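Local coordinates for protein tetR-family transcriptional regulator (Streptomyces coelicolor A3, PDB 2QIB) that probably binds DNA through a helix-turn-helix motif and regulates transcription as a TetR-family factor, at residues A73-E78 / F96-E101. Residues are numbered along the deposited sequence; the frame is centred on the assembly and turned at random.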
ATOM      1  N   ALA A  73      13.112 -11.223  -3.014  1.00 18.58           N
ATOM      2  CA  ALA A  73      12.393 -12.054  -3.985  1.00 20.35           C
ATOM      3  C   ALA A  73      12.643 -13.579  -3.769  1.00 20.48           C
ATOM      4  O   ALA A  73      11.713 -14.403  -3.895  1.00 20.25           O
ATOM      5  CB  ALA A  73      12.778 -11.657  -5.389  1.00 20.24           C
ATOM      6  N   ASP A  74      13.891 -13.955  -3.479  1.00 20.48           N
ATOM      7  CA  ASP A  74      14.231 -15.353  -3.254  1.00 21.01           C
ATOM      8  C   ASP A  74      13.563 -15.877  -1.996  1.00 20.36           C
ATOM      9  O   ASP A  74      13.178 -17.054  -1.937  1.00 19.84           O
ATOM     10  CB  ASP A  74      15.744 -15.559  -3.117  1.00 21.77           C
ATOM     11  CG  ASP A  74      16.449 -15.525  -4.459  1.00 27.11           C
ATOM     12  OD1 ASP A  74      15.752 -15.524  -5.515  1.00 30.09           O
ATOM     13  OD2 ASP A  74      17.703 -15.508  -4.456  1.00 32.89           O
ATOM     14  N   ARG A  75      13.377 -14.991  -1.019  1.00 19.84           N
ATOM     15  CA  ARG A  75      12.711 -15.371   0.228  1.00 19.24           C
ATOM     16  C   ARG A  75      11.254 -15.733   0.010  1.00 18.83           C
ATOM     17  O   ARG A  75      10.670 -16.411   0.839  1.00 18.60           O
ATOM     18  CB  ARG A  75      12.838 -14.280   1.302  1.00 18.86           C
ATOM     19  CG  ARG A  75      14.282 -14.134   1.850  1.00 19.47           C
ATOM     20  CD  ARG A  75      14.316 -13.072   2.947  1.00 20.80           C
ATOM     21  NE  ARG A  75      15.681 -12.631   3.199  1.00 21.05           N
ATOM     22  CZ  ARG A  75      16.164 -12.266   4.386  1.00 27.42           C
ATOM     23  NH1 ARG A  75      15.419 -12.343   5.494  1.00 25.16           N
ATOM     24  NH2 ARG A  75      17.421 -11.830   4.459  1.00 28.83           N
ATOM     25  N   PHE A  76      10.667 -15.280  -1.101  1.00 17.84           N
ATOM     26  CA  PHE A  76       9.254 -15.615  -1.416  1.00 17.87           C
ATOM     27  C   PHE A  76       9.036 -17.066  -1.871  1.00 18.10           C
ATOM     28  O   PHE A  76       7.891 -17.536  -1.934  1.00 19.45           O
ATOM     29  CB  PHE A  76       8.701 -14.688  -2.504  1.00 17.68           C
ATOM     30  CG  PHE A  76       8.648 -13.229  -2.112  1.00 17.28           C
ATOM     31  CD1 PHE A  76       8.544 -12.823  -0.789  1.00 18.14           C
ATOM     32  CD2 PHE A  76       8.689 -12.265  -3.106  1.00 18.30           C
ATOM     33  CE1 PHE A  76       8.452 -11.462  -0.463  1.00 19.29           C
ATOM     34  CE2 PHE A  76       8.614 -10.908  -2.790  1.00 18.98           C
ATOM     35  CZ  PHE A  76       8.503 -10.517  -1.466  1.00 18.30           C
ATOM     36  N   VAL A  77      10.123 -17.763  -2.211  1.00 17.58           N
ATOM     37  CA  VAL A  77      10.010 -19.093  -2.791  1.00 17.88           C
ATOM     38  C   VAL A  77       9.766 -20.071  -1.657  1.00 17.66           C
ATOM     39  O   VAL A  77      10.535 -20.103  -0.699  1.00 18.08           O
ATOM     40  CB  VAL A  77      11.273 -19.482  -3.602  1.00 18.20           C
ATOM     41  CG1 VAL A  77      11.114 -20.913  -4.138  1.00 18.82           C
ATOM     42  CG2 VAL A  77      11.475 -18.487  -4.761  1.00 19.79           C
ATOM     43  N   GLU A  78       8.698 -20.863  -1.777  1.00 17.49           N
ATOM     44  CA  GLU A  78       8.229 -21.752  -0.688  1.00 18.00           C
ATOM     45  C   GLU A  78       7.596 -22.981  -1.336  1.00 17.99           C
ATOM     46  O   GLU A  78       6.838 -22.839  -2.286  1.00 18.66           O
ATOM     47  CB  GLU A  78       7.178 -21.005   0.161  1.00 16.96           C
ATOM     48  CG  GLU A  78       6.591 -21.813   1.338  1.00 18.67           C
ATOM     49  CD  GLU A  78       7.624 -22.192   2.412  1.00 21.51           C
ATOM     50  OE1 GLU A  78       8.639 -21.488   2.572  1.00 21.81           O
ATOM     51  OE2 GLU A  78       7.405 -23.195   3.141  1.00 21.11           O
ATOM     52  N   PHE A  96       9.332 -10.500   7.366  1.00 16.16           N
ATOM     53  CA  PHE A  96       9.624  -9.646   8.514  1.00 15.92           C
ATOM     54  C   PHE A  96      11.089  -9.685   8.958  1.00 16.13           C
ATOM     55  O   PHE A  96      11.626  -8.669   9.422  1.00 15.95           O
ATOM     56  CB  PHE A  96       8.657  -9.935   9.669  1.00 16.76           C
ATOM     57  CG  PHE A  96       7.330  -9.172   9.516  1.00 16.86           C
ATOM     58  CD1 PHE A  96       6.354  -9.620   8.632  1.00 19.16           C
ATOM     59  CD2 PHE A  96       7.106  -8.021  10.235  1.00 17.48           C
ATOM     60  CE1 PHE A  96       5.153  -8.921   8.472  1.00 18.51           C
ATOM     61  CE2 PHE A  96       5.893  -7.283  10.090  1.00 19.83           C
ATOM     62  CZ  PHE A  96       4.919  -7.750   9.218  1.00 17.16           C
ATOM     63  N   ASP A  97      11.732 -10.840   8.793  1.00 16.50           N
ATOM     64  CA  ASP A  97      13.192 -10.938   9.080  1.00 16.53           C
ATOM     65  C   ASP A  97      13.891  -9.921   8.175  1.00 17.13           C
ATOM     66  O   ASP A  97      14.733  -9.124   8.625  1.00 17.00           O
ATOM     67  CB  ASP A  97      13.704 -12.338   8.704  1.00 17.95           C
ATOM     68  CG  ASP A  97      13.380 -13.404   9.748  1.00 22.27           C
ATOM     69  OD1 ASP A  97      12.897 -13.078  10.861  1.00 23.92           O
ATOM     70  OD2 ASP A  97      13.609 -14.600   9.424  1.00 27.19           O
ATOM     71  N   PHE A  98      13.533  -9.950   6.899  1.00 15.26           N
ATOM     72  CA  PHE A  98      14.139  -9.034   5.921  1.00 16.62           C
ATOM     73  C   PHE A  98      13.920  -7.580   6.296  1.00 16.23           C
ATOM     74  O   PHE A  98      14.842  -6.763   6.291  1.00 16.86           O
ATOM     75  CB  PHE A  98      13.568  -9.300   4.523  1.00 16.05           C
ATOM     76  CG  PHE A  98      14.187  -8.420   3.457  1.00 16.62           C
ATOM     77  CD1 PHE A  98      15.336  -8.840   2.773  1.00 18.20           C
ATOM     78  CD2 PHE A  98      13.630  -7.183   3.161  1.00 16.80           C
ATOM     79  CE1 PHE A  98      15.920  -8.012   1.806  1.00 16.79           C
ATOM     80  CE2 PHE A  98      14.199  -6.349   2.189  1.00 18.48           C
ATOM     81  CZ  PHE A  98      15.330  -6.759   1.512  1.00 18.53           C
ATOM     82  N   VAL A  99      12.663  -7.235   6.581  1.00 15.82           N
ATOM     83  CA  VAL A  99      12.265  -5.846   6.928  1.00 16.36           C
ATOM     84  C   VAL A  99      13.019  -5.368   8.179  1.00 16.52           C
ATOM     85  O   VAL A  99      13.555  -4.252   8.214  1.00 17.59           O
ATOM     86  CB  VAL A  99      10.728  -5.730   7.114  1.00 17.29           C
ATOM     87  CG1 VAL A  99      10.354  -4.353   7.631  1.00 17.63           C
ATOM     88  CG2 VAL A  99      10.023  -6.002   5.758  1.00 17.54           C
ATOM     89  N   ASP A 100      13.101  -6.232   9.183  1.00 17.05           N
ATOM     90  CA  ASP A 100      13.888  -5.935  10.380  1.00 16.73           C
ATOM     91  C   ASP A 100      15.340  -5.602  10.012  1.00 17.46           C
ATOM     92  O   ASP A 100      15.845  -4.535  10.360  1.00 17.24           O
ATOM     93  CB  ASP A 100      13.859  -7.150  11.308  1.00 16.62           C
ATOM     94  CG  ASP A 100      14.541  -6.888  12.667  1.00 19.24           C
ATOM     95  OD1 ASP A 100      14.964  -5.748  12.968  1.00 19.54           O
ATOM     96  OD2 ASP A 100      14.671  -7.861  13.423  1.00 20.70           O
ATOM     97  N   GLU A 101      15.961  -6.507   9.268  1.00 16.66           N
ATOM     98  CA  GLU A 101      17.399  -6.434   8.902  1.00 19.17           C
ATOM     99  C   GLU A 101      17.712  -5.152   8.136  1.00 18.82           C
ATOM    100  O   GLU A 101      18.841  -4.621   8.225  1.00 19.76           O
ATOM    101  CB  GLU A 101      17.766  -7.626   8.007  1.00 19.44           C
ATOM    102  CG  GLU A 101      17.833  -8.971   8.728  1.00 22.54           C
ATOM    103  CD  GLU A 101      17.784 -10.168   7.755  1.00 24.10           C
ATOM    104  OE1 GLU A 101      18.122 -10.024   6.541  1.00 29.78           O
ATOM    105  OE2 GLU A 101      17.392 -11.273   8.213  1.00 30.61           O
TER
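Arg75 and Phe98 have the closest CA atoms of segments 73-78 and 96-101, yet these remain 8.6 Å apart, a gap spanned mainly by the long side chain of Arg75. The first segment carries the last part of helix 57-75 into a loop; the second is the C-terminal part of helix 84-101. Arg75 does the bridging: its chain runs extended from CG to NE (chi2 -178°, chi3 -163°) and delivers the guanidinium to the flank of the other helix. There Arg75 NH2 donates to Glu101 OE1 over 2.8 Å, in a salt bridge that uses the syn lone pair of the carboxylate. The bond is bent, at 144°, and the oxygen lies somewhat out of the guanidinium plane. Glu101 reaches back from the opposite direction, and its carboxylate is turned well out of that plane, so the two groups do not form a flat, two-pronged pair. Phe98 supplies the apolar part of the contact: CD1 lies over one guanidinium face, 3.8 Å from Arg75 NE, with ring and guanidinium nearly perpendicular, so that the ring presents its edge. At the guanidinium edge, Asp97 CB sits 3.6 Å from Arg75 NH1, while the Asp97 carboxylate pairs with Arg175. Asp71, one helical turn before Arg75, takes NE in a second salt bridge, and this double hold probably restrains the guanidinium's rotation. Hexaethylene glycol, probably from crystallisation, lies near Phe98. The bridge thus joins two consecutive helices of the all-helical TetR fold: helix 57-75, which follows the predicted helix-turn-helix, and helix 84-101 of the C-terminal domain.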